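PDB 7FE6: AvmM from Streptomyces sp. NBRC 109436, which catalyses macrocyclization in alchivemycin A biosynthesis through dehydration and a Michael-type addition. Local coordinates for residues 60-66 against 107-113; 24-28 against 155-161; 52-58 against 127-132. All coordinates share one frame; numbering follows the deposited sequence.

The three contacts nest one inside the next, and none cross. From the N terminus, strand 24-29 is the first to take part in these contacts. Its residues 24-28 wait until 155-161 before interaction 2 closes the outermost loop, 126 residues long, and brings the two main sheets face to face. Within it, residues 52-58 meet 127-132 in interaction 3, which binds the approach to strand 57-66 to a loop that leads to strand 135-144, at one end of the molecule. Strand 57-66 runs straight on from there, and its residues 60-66 pair with 107-113 in interaction 1, the innermost closure, at one side of the mixed sheet. Interactions 1 and 2 touch directly, with Val-63 N probably hydrogen-bonded to Phe-156 O.

Interaction 1. Residues 60-66 against 107-113; sequences LNLVIWF and VHIACQL
Leu-62 and Cys-111, Ile-64 and Ile-109, and Phe-66 and Val-107 are the hydrogen-bonded pairs of this antiparallel ladder, each trading two backbone bonds. Leu-62 N reaches Cys-111 O at 2.8 Å. At the far end Leu-113 N donates to Leu-60 O, and one water joins Leu-60 N to Leu-113 O.

On the face carrying Asn-61, Val-63 and Trp-65, the non-hydrogen-bonded pairs bring side chains together. With CG anti to the backbone N (chi1 172°), beside its own carbonyl carbon, the indole of Trp-65 turns an edge to His-108 CB. Indole carbon CD1 also comes within 3.2 Å of Val-107 O, approaching it obliquely. Val-63 spreads its methyls over two neighbours: CG1 is 3.5 Å from ND1 of His-108, and CG2 is 3.9 Å from CB of Ala-110. Asn-61 OD1 sits by Gln-112 CA at 3.7 Å, their amide planes 70° apart. The amides bond elsewhere, Asn-61 ND2 to Phe-175 O and to Leu-158 O, and Gln-112 NE2 to Gly-173 O.

The other face is oily. Leu-62 CD2 meets Leu-113 CD2 at 3.7 Å, and beyond them Leu-60, Ile-64 and Leu-113 pack on strand 135-144 of the opposing sheet. Further out, the ring of His-152 stands nearly perpendicular to that of Trp-65, which also packs on Ile-120 of the second subunit.

The chemistry is thus divided: backbone bonds set the register, one face supplies leucine and isoleucine to the sandwich interior, and the other holds amides that tie the pair to the 173-175 loop and to the next strand.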
loop_
_atom_site.group_PDB
_atom_site.type_symbol
_atom_site.label_atom_id
_atom_site.label_comp_id
_atom_site.label_asym_id
_atom_site.label_seq_id
_atom_site.Cartn_x
_atom_site.Cartn_y
_atom_site.Cartn_z
ATOM N N LEU A 60 18.331 -0.782 2.755
ATOM C CA LEU A 60 17.097 -0.757 3.532
ATOM C C LEU A 60 17.347 -1.057 5.010
ATOM O O LEU A 60 18.113 -1.963 5.363
ATOM C CB LEU A 60 16.090 -1.777 2.988
ATOM C CG LEU A 60 14.773 -1.818 3.790
ATOM C CD1 LEU A 60 13.990 -0.519 3.641
ATOM C CD2 LEU A 60 13.910 -3.059 3.570
ATOM N N ASN A 61 16.659 -0.314 5.869
ATOM C CA ASN A 61 16.529 -0.646 7.280
ATOM C C ASN A 61 15.075 -1.001 7.576
ATOM O O ASN A 61 14.148 -0.475 6.945
ATOM C CB ASN A 61 16.990 0.515 8.172
ATOM C CG ASN A 61 18.435 0.930 7.890
ATOM O OD1 ASN A 61 19.378 0.219 8.238
ATOM N ND2 ASN A 61 18.606 2.071 7.218
ATOM N N LEU A 62 14.892 -1.936 8.512
ATOM C CA LEU A 62 13.589 -2.441 8.937
ATOM C C LEU A 62 13.519 -2.345 10.455
ATOM O O LEU A 62 14.451 -2.771 11.146
ATOM C CB LEU A 62 13.393 -3.890 8.489
ATOM C CG LEU A 62 12.068 -4.378 7.924
ATOM C CD1 LEU A 62 11.680 -3.638 6.653
ATOM C CD2 LEU A 62 12.229 -5.835 7.638
ATOM N N VAL A 63 12.453 -1.753 10.981
ATOM C CA VAL A 63 12.313 -1.572 12.421
ATOM C C VAL A 63 11.120 -2.368 12.917
ATOM O O VAL A 63 10.021 -2.251 12.372
ATOM C CB VAL A 63 12.168 -0.093 12.803
ATOM C CG1 VAL A 63 12.100 0.040 14.297
ATOM C CG2 VAL A 63 13.338 0.687 12.264
ATOM N N ILE A 64 11.339 -3.198 13.931
ATOM C CA ILE A 64 10.255 -3.928 14.574
ATOM C C ILE A 64 10.004 -3.283 15.925
ATOM O O ILE A 64 10.947 -3.055 16.686
ATOM C CB ILE A 64 10.566 -5.423 14.709
ATOM C CG1 ILE A 64 10.869 -6.008 13.321
ATOM C CG2 ILE A 64 9.377 -6.121 15.377
ATOM C CD1 ILE A 64 11.134 -7.497 13.323
ATOM N N TRP A 65 8.748 -2.952 16.201
ATOM C CA TRP A 65 8.359 -2.143 17.349
ATOM C C TRP A 65 7.186 -2.800 18.059
ATOM O O TRP A 65 6.204 -3.185 17.416
ATOM C CB TRP A 65 7.988 -0.722 16.917
ATOM C CG TRP A 65 7.390 0.157 18.015
ATOM C CD1 TRP A 65 7.998 0.555 19.177
ATOM C CD2 TRP A 65 6.097 0.800 18.003
ATOM N NE1 TRP A 65 7.151 1.378 19.900
ATOM C CE2 TRP A 65 5.986 1.547 19.199
ATOM C CE3 TRP A 65 5.021 0.802 17.105
ATOM C CZ2 TRP A 65 4.850 2.285 19.517
ATOM C CZ3 TRP A 65 3.894 1.539 17.422
ATOM C CH2 TRP A 65 3.818 2.269 18.619
ATOM N N PHE A 66 7.296 -2.943 19.373
ATOM C CA PHE A 66 6.175 -3.346 20.220
ATOM C C PHE A 66 5.770 -2.152 21.070
ATOM O O PHE A 66 6.591 -1.609 21.810
ATOM C CB PHE A 66 6.533 -4.535 21.116
ATOM C CG PHE A 66 6.682 -5.850 20.381
ATOM C CD1 PHE A 66 6.464 -5.941 19.018
ATOM C CD2 PHE A 66 7.036 -7.008 21.074
ATOM C CE1 PHE A 66 6.602 -7.156 18.353
ATOM C CE2 PHE A 66 7.171 -8.226 20.411
ATOM C CZ PHE A 66 6.956 -8.297 19.044
ATOM N N VAL A 107 9.415 -0.932 22.892
ATOM C CA VAL A 107 10.792 -1.117 22.451
ATOM C C VAL A 107 10.743 -1.317 20.942
ATOM O O VAL A 107 9.746 -1.807 20.400
ATOM C CB VAL A 107 11.482 -2.310 23.155
ATOM C CG1 VAL A 107 10.764 -3.618 22.833
ATOM C CG2 VAL A 107 12.943 -2.394 22.757
ATOM N N HIS A 108 11.812 -0.916 20.251
ATOM C CA HIS A 108 11.921 -1.259 18.841
ATOM C C HIS A 108 13.343 -1.683 18.507
ATOM O O HIS A 108 14.314 -1.244 19.131
ATOM C CB HIS A 108 11.428 -0.112 17.936
ATOM C CG HIS A 108 12.323 1.089 17.874
ATOM N ND1 HIS A 108 13.555 1.074 17.254
ATOM C CD2 HIS A 108 12.141 2.360 18.309
ATOM C CE1 HIS A 108 14.098 2.277 17.317
ATOM N NE2 HIS A 108 13.266 3.074 17.962
ATOM N N ILE A 109 13.449 -2.602 17.554
ATOM C CA ILE A 109 14.720 -3.203 17.166
ATOM C C ILE A 109 14.939 -2.835 15.699
ATOM O O ILE A 109 14.223 -3.330 14.814
ATOM C CB ILE A 109 14.729 -4.730 17.352
ATOM C CG1 ILE A 109 14.237 -5.151 18.743
ATOM C CG2 ILE A 109 16.132 -5.265 17.155
ATOM C CD1 ILE A 109 14.994 -4.553 19.868
ATOM N N ALA A 110 15.923 -1.970 15.436
ATOM C CA ALA A 110 16.230 -1.526 14.082
ATOM C C ALA A 110 17.249 -2.465 13.440
ATOM O O ALA A 110 18.315 -2.715 14.007
ATOM C CB ALA A 110 16.748 -0.088 14.090
ATOM N N CYS A 111 16.904 -2.993 12.265
ATOM C CA CYS A 111 17.707 -3.991 11.569
ATOM C C CYS A 111 18.113 -3.520 10.181
ATOM O O CYS A 111 17.278 -3.037 9.406
ATOM C CB CYS A 111 16.949 -5.310 11.447
ATOM S SG CYS A 111 16.497 -5.976 13.005
ATOM N N GLN A 112 19.380 -3.722 9.851
ATOM C CA GLN A 112 19.883 -3.393 8.529
ATOM C C GLN A 112 19.669 -4.568 7.577
ATOM O O GLN A 112 20.110 -5.687 7.846
ATOM C CB GLN A 112 21.360 -3.007 8.603
ATOM C CG GLN A 112 21.906 -2.425 7.311
ATOM C CD GLN A 112 23.381 -2.031 7.406
ATOM O OE1 GLN A 112 24.080 -1.962 6.394
ATOM N NE2 GLN A 112 23.842 -1.721 8.615
ATOM N N LEU A 113 19.016 -4.290 6.450
ATOM C CA LEU A 113 18.800 -5.248 5.364
ATOM C C LEU A 113 19.419 -4.730 4.064
ATOM O O LEU A 113 18.737 -4.690 3.029
ATOM C CB LEU A 113 17.293 -5.492 5.158
ATOM C CG LEU A 113 16.571 -6.469 6.093
ATOM C CD1 LEU A 113 16.544 -5.951 7.534
ATOM C CD2 LEU A 113 15.152 -6.692 5.595
HETATM O O HOH W 1 18.488 -3.006 1.208
#

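Interaction 2. Residues 24-28 against 155-161; sequences IVADF and IFALPGM
Ala-26 and Ala-157 meet methyl to methyl, CB to CB at 3.6 Å, small residues that probably allow two strands of different sheets to approach to 7.0 Å between their axes. Packing is tightest here, at Ile-24 with Met-161 and at Phe-28 with Ala-157. CG2 of Ile-24 touches CE of Met-161 at 3.6 Å and lies 4.0 Å from CB of Pro-159, its side chain running antiparallel past both. Met-161, its CG lodged between the backbone N and the carbonyl carbon (chi1 43°), folds back so that SD and CE lie along Ile-24. At the other end Phe-28 brings the end of its ring down on strand 153-162: CZ is 3.7 Å from CB of Ala-157, and CE1 is 4.1 Å from CG2 of Ile-155.

On the outer side the contact fades: Val-25 and Asp-27 point away from strand 153-162. Val-25 packs on Arg-50, and Asp-27 on Gln-183 of the third subunit.

Apolar packing carries nearly the whole contact, with the strands running at 146° to each other, and a backbone bond from Ile-24 to Arg-181 of strand 178-189 links the two sheets at this end. Two sheets joined face to face through such side chains are the mark of a beta sandwich.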
loop_
_atom_site.group_PDB
_atom_site.type_symbol
_atom_site.label_atom_id
_atom_site.label_comp_id
_atom_site.label_asym_id
_atom_site.label_seq_id
_atom_site.Cartn_x
_atom_site.Cartn_y
_atom_site.Cartn_z
ATOM N N ILE A 24 12.536 9.490 -1.243
ATOM C CA ILE A 24 12.899 8.079 -1.181
ATOM C C ILE A 24 11.867 7.423 -0.271
ATOM O O ILE A 24 11.975 7.496 0.961
ATOM C CB ILE A 24 14.322 7.868 -0.648
ATOM C CG1 ILE A 24 15.303 8.860 -1.270
ATOM C CG2 ILE A 24 14.777 6.456 -0.957
ATOM C CD1 ILE A 24 15.396 8.790 -2.806
ATOM N N VAL A 25 10.871 6.778 -0.880
ATOM C CA VAL A 25 9.732 6.211 -0.168
ATOM C C VAL A 25 9.871 4.681 -0.116
ATOM O O VAL A 25 10.715 4.093 -0.782
ATOM C CB VAL A 25 8.400 6.640 -0.825
ATOM C CG1 VAL A 25 8.400 8.162 -1.027
ATOM C CG2 VAL A 25 8.203 5.933 -2.165
ATOM N N ALA A 26 9.008 4.029 0.664
ATOM C CA ALA A 26 9.021 2.569 0.739
ATOM C C ALA A 26 7.598 2.002 0.735
ATOM O O ALA A 26 6.665 2.608 1.269
ATOM C CB ALA A 26 9.764 2.089 1.978
ATOM N N ASP A 27 7.447 0.798 0.169
ATOM C CA ASP A 27 6.157 0.125 0.110
ATOM C C ASP A 27 6.267 -1.317 0.599
ATOM O O ASP A 27 7.288 -1.985 0.396
ATOM C CB ASP A 27 5.575 0.136 -1.299
ATOM C CG ASP A 27 5.329 1.538 -1.792
ATOM O OD1 ASP A 27 4.585 2.278 -1.121
ATOM O OD2 ASP A 27 5.855 1.904 -2.861
ATOM N N PHE A 28 5.201 -1.784 1.259
ATOM C CA PHE A 28 5.075 -3.160 1.716
ATOM C C PHE A 28 4.110 -3.931 0.820
ATOM O O PHE A 28 3.113 -3.388 0.330
ATOM C CB PHE A 28 4.571 -3.214 3.166
ATOM C CG PHE A 28 5.586 -2.788 4.203
ATOM C CD1 PHE A 28 6.605 -3.653 4.599
ATOM C CD2 PHE A 28 5.483 -1.562 4.840
ATOM C CE1 PHE A 28 7.514 -3.285 5.573
ATOM C CE2 PHE A 28 6.418 -1.190 5.828
ATOM C CZ PHE A 28 7.427 -2.049 6.177
ATOM N N ILE A 155 5.898 -3.041 11.752
ATOM C CA ILE A 155 7.138 -3.119 10.994
ATOM C C ILE A 155 7.280 -1.797 10.254
ATOM O O ILE A 155 6.329 -1.329 9.607
ATOM C CB ILE A 155 7.136 -4.309 10.027
ATOM C CG1 ILE A 155 6.789 -5.588 10.781
ATOM C CG2 ILE A 155 8.496 -4.455 9.395
ATOM C CD1 ILE A 155 6.586 -6.816 9.892
ATOM N N PHE A 156 8.459 -1.201 10.333
ATOM C CA PHE A 156 8.705 0.083 9.703
ATOM C C PHE A 156 9.852 -0.024 8.715
ATOM O O PHE A 156 10.865 -0.675 8.991
ATOM C CB PHE A 156 9.035 1.168 10.711
ATOM C CG PHE A 156 7.907 1.514 11.641
ATOM C CD1 PHE A 156 7.614 0.694 12.741
ATOM C CD2 PHE A 156 7.150 2.673 11.427
ATOM C CE1 PHE A 156 6.608 1.020 13.612
ATOM C CE2 PHE A 156 6.125 3.006 12.281
ATOM C CZ PHE A 156 5.850 2.176 13.389
ATOM N N ALA A 157 9.660 0.578 7.545
ATOM C CA ALA A 157 10.678 0.615 6.509
ATOM C C ALA A 157 11.364 1.973 6.542
ATOM O O ALA A 157 10.709 3.011 6.408
ATOM C CB ALA A 157 10.061 0.341 5.141
ATOM N N LEU A 158 12.681 1.963 6.715
ATOM C CA LEU A 158 13.464 3.193 6.800
ATOM C C LEU A 158 14.564 3.094 5.757
ATOM O O LEU A 158 15.626 2.499 6.024
ATOM C CB LEU A 158 14.059 3.391 8.192
ATOM C CG LEU A 158 15.039 4.564 8.334
ATOM C CD1 LEU A 158 14.331 5.933 8.238
ATOM C CD2 LEU A 158 15.860 4.429 9.606
ATOM N N PRO A 159 14.351 3.648 4.564
ATOM C CA PRO A 159 15.413 3.643 3.548
ATOM C C PRO A 159 16.604 4.480 4.004
ATOM O O PRO A 159 16.448 5.609 4.469
ATOM C CB PRO A 159 14.725 4.240 2.317
ATOM C CG PRO A 159 13.250 4.103 2.600
ATOM C CD PRO A 159 13.118 4.271 4.069
ATOM N N GLY A 160 17.797 3.900 3.909
ATOM C CA GLY A 160 19.043 4.599 4.213
ATOM C C GLY A 160 19.857 4.879 2.960
ATOM O O GLY A 160 19.991 4.017 2.081
ATOM N N MET A 161 20.371 6.100 2.868
ATOM C CA MET A 161 21.253 6.444 1.771
ATOM C C MET A 161 22.464 7.212 2.282
ATOM O O MET A 161 22.446 7.844 3.342
ATOM C CB MET A 161 20.540 7.251 0.679
ATOM C CG MET A 161 19.613 8.358 1.181
ATOM S SD MET A 161 17.912 7.827 1.513
ATOM C CE MET A 161 17.917 6.199 0.813
#

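Interaction 3. Residues 52-58 against 127-132; sequences RYAYPDT and TVPLPE
Glu-132 lays its OE2 over one face of the Arg-52 guanidinium, 3.2 Å above its centre, with the carboxylate plane turned 87° from the guanidinium plane. The salt bridge, 3.4 Å from NE of Arg-52 to this OE2, is therefore one of charge alone, since no N-H points at the oxygen. OE2 also bridges to Arg-13 of the third subunit, so two arginines gather round one carboxylate. Nearby, Tyr-53 sets CD2 over the centre of one face of the Tyr-55 ring, while CD1 of Tyr-55 lies in plane at the edge of the Tyr-53 ring.

Between these groups and the strand, the backbones form a single antiparallel bridge. Leu-130 N donates to Tyr-55 O at 2.9 Å, and the return bond from Tyr-55 N to Leu-130 O is weak at 3.4 Å.

Side chains then take over. With CG roughly anti to the backbone N (chi1 -151°), Asp-57 carries its carboxylate across Thr-127, and OD1 accepts Val-128 N at 2.7 Å from 36° above the carboxylate plane. Thr-58 OG1 donates to Val-128 O in the carbonyl plane at 2.9 Å and also bonds Tyr-47 OH, while its CG2 packs 3.7 Å from Leu-130 CB. With an alanine in place of Asp-57, the Val-128 N-H would probably lose its mate and the start of 127-132 be held less firmly.

Polar bonds thus fasten an irregular segment that runs directly into Val-133 and Glu-134, which together with Arg-50 line the alchivemycin A pocket, and the charged end is shared between subunits.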
loop_
_atom_site.group_PDB
_atom_site.type_symbol
_atom_site.label_atom_id
_atom_site.label_comp_id
_atom_site.label_asym_id
_atom_site.label_seq_id
_atom_site.Cartn_x
_atom_site.Cartn_y
_atom_site.Cartn_z
ATOM N N ARG A 52 14.485 13.236 -7.992
ATOM C CA ARG A 52 15.359 13.298 -9.152
ATOM C C ARG A 52 16.847 13.188 -8.838
ATOM O O ARG A 52 17.631 12.998 -9.772
ATOM C CB ARG A 52 15.098 14.582 -9.955
ATOM C CG ARG A 52 13.683 14.662 -10.510
ATOM C CD ARG A 52 13.610 15.497 -11.778
ATOM N NE ARG A 52 12.757 14.877 -12.793
ATOM C CZ ARG A 52 13.168 14.495 -14.001
ATOM N NH1 ARG A 52 12.305 13.928 -14.840
ATOM N NH2 ARG A 52 14.425 14.715 -14.386
ATOM N N TYR A 53 17.253 13.269 -7.567
ATOM C CA TYR A 53 18.659 13.144 -7.198
ATOM C C TYR A 53 19.043 11.670 -7.059
ATOM O O TYR A 53 18.447 10.939 -6.258
ATOM C CB TYR A 53 18.942 13.887 -5.890
ATOM C CG TYR A 53 20.381 13.740 -5.431
ATOM C CD1 TYR A 53 21.406 14.492 -6.008
ATOM C CD2 TYR A 53 20.729 12.810 -4.456
ATOM C CE1 TYR A 53 22.733 14.337 -5.597
ATOM C CE2 TYR A 53 22.049 12.651 -4.052
ATOM C CZ TYR A 53 23.037 13.411 -4.625
ATOM O OH TYR A 53 24.336 13.237 -4.202
ATOM N N ALA A 54 20.051 11.240 -7.827
ATOM C CA ALA A 54 20.551 9.867 -7.775
ATOM C C ALA A 54 21.474 9.701 -6.575
ATOM O O ALA A 54 22.453 10.444 -6.441
ATOM C CB ALA A 54 21.300 9.516 -9.058
ATOM N N TYR A 55 21.151 8.746 -5.689
ATOM C CA TYR A 55 21.964 8.491 -4.505
ATOM C C TYR A 55 23.061 7.474 -4.811
ATOM O O TYR A 55 22.798 6.451 -5.449
ATOM C CB TYR A 55 21.105 7.995 -3.357
ATOM C CG TYR A 55 20.498 9.134 -2.602
ATOM C CD1 TYR A 55 21.248 9.837 -1.680
ATOM C CD2 TYR A 55 19.187 9.534 -2.831
ATOM C CE1 TYR A 55 20.714 10.892 -0.990
ATOM C CE2 TYR A 55 18.645 10.596 -2.150
ATOM C CZ TYR A 55 19.417 11.273 -1.226
ATOM O OH TYR A 55 18.907 12.338 -0.519
ATOM N N PRO A 56 24.284 7.733 -4.340
ATOM C CA PRO A 56 25.411 6.871 -4.730
ATOM C C PRO A 56 25.406 5.508 -4.067
ATOM O O PRO A 56 26.002 4.563 -4.604
ATOM C CB PRO A 56 26.643 7.695 -4.322
ATOM C CG PRO A 56 26.153 8.604 -3.242
ATOM C CD PRO A 56 24.722 8.925 -3.590
ATOM N N ASP A 57 24.795 5.378 -2.898
ATOM C CA ASP A 57 24.738 4.084 -2.239
ATOM C C ASP A 57 23.521 4.077 -1.326
ATOM O O ASP A 57 23.205 5.091 -0.699
ATOM C CB ASP A 57 26.035 3.805 -1.464
ATOM C CG ASP A 57 26.341 2.320 -1.360
ATOM O OD1 ASP A 57 25.553 1.501 -1.895
ATOM O OD2 ASP A 57 27.369 1.970 -0.732
ATOM N N THR A 58 22.798 2.963 -1.312
ATOM C CA THR A 58 21.571 2.887 -0.535
ATOM C C THR A 58 21.411 1.487 0.021
ATOM O O THR A 58 21.849 0.512 -0.594
ATOM C CB THR A 58 20.332 3.184 -1.361
ATOM O OG1 THR A 58 20.226 2.186 -2.382
ATOM C CG2 THR A 58 20.370 4.589 -1.975
ATOM N N THR A 127 28.355 -1.236 -4.252
ATOM C CA THR A 127 27.407 -0.153 -4.053
ATOM C C THR A 127 26.081 -0.428 -4.759
ATOM O O THR A 127 26.022 -1.098 -5.792
ATOM C CB THR A 127 27.998 1.160 -4.566
ATOM O OG1 THR A 127 28.415 0.978 -5.926
ATOM C CG2 THR A 127 29.166 1.627 -3.711
ATOM N N VAL A 128 25.012 0.113 -4.182
ATOM C CA VAL A 128 23.678 0.051 -4.760
ATOM C C VAL A 128 23.225 1.479 -5.043
ATOM O O VAL A 128 22.440 2.040 -4.266
ATOM C CB VAL A 128 22.694 -0.671 -3.823
ATOM C CG1 VAL A 128 21.349 -0.870 -4.509
ATOM C CG2 VAL A 128 23.239 -2.014 -3.414
ATOM N N PRO A 129 23.672 2.106 -6.138
ATOM C CA PRO A 129 23.189 3.460 -6.453
ATOM C C PRO A 129 21.704 3.399 -6.752
ATOM O O PRO A 129 21.200 2.367 -7.192
ATOM C CB PRO A 129 24.000 3.853 -7.697
ATOM C CG PRO A 129 25.079 2.836 -7.819
ATOM C CD PRO A 129 24.582 1.590 -7.179
ATOM N N LEU A 130 20.988 4.500 -6.493
ATOM C CA LEU A 130 19.528 4.533 -6.670
ATOM C C LEU A 130 19.097 5.673 -7.594
ATOM O O LEU A 130 18.751 6.773 -7.132
ATOM C CB LEU A 130 18.807 4.627 -5.322
ATOM C CG LEU A 130 17.278 4.428 -5.436
ATOM C CD1 LEU A 130 16.920 2.973 -5.773
ATOM C CD2 LEU A 130 16.521 4.909 -4.196
ATOM N N PRO A 131 19.058 5.444 -8.901
ATOM C CA PRO A 131 18.623 6.501 -9.825
ATOM C C PRO A 131 17.124 6.748 -9.727
ATOM O O PRO A 131 16.361 5.936 -9.194
ATOM C CB PRO A 131 19.006 5.958 -11.209
ATOM C CG PRO A 131 19.908 4.767 -10.940
ATOM C CD PRO A 131 19.472 4.227 -9.612
ATOM N N GLU A 132 16.701 7.874 -10.308
ATOM C CA GLU A 132 15.303 8.272 -10.228
ATOM C C GLU A 132 14.443 7.183 -10.840
ATOM O O GLU A 132 14.856 6.517 -11.795
ATOM C CB GLU A 132 15.056 9.614 -10.936
ATOM C CG GLU A 132 15.096 9.607 -12.471
ATOM C CD GLU A 132 14.672 10.962 -13.106
ATOM O OE1 GLU A 132 15.163 11.271 -14.213
ATOM O OE2 GLU A 132 13.833 11.706 -12.534
#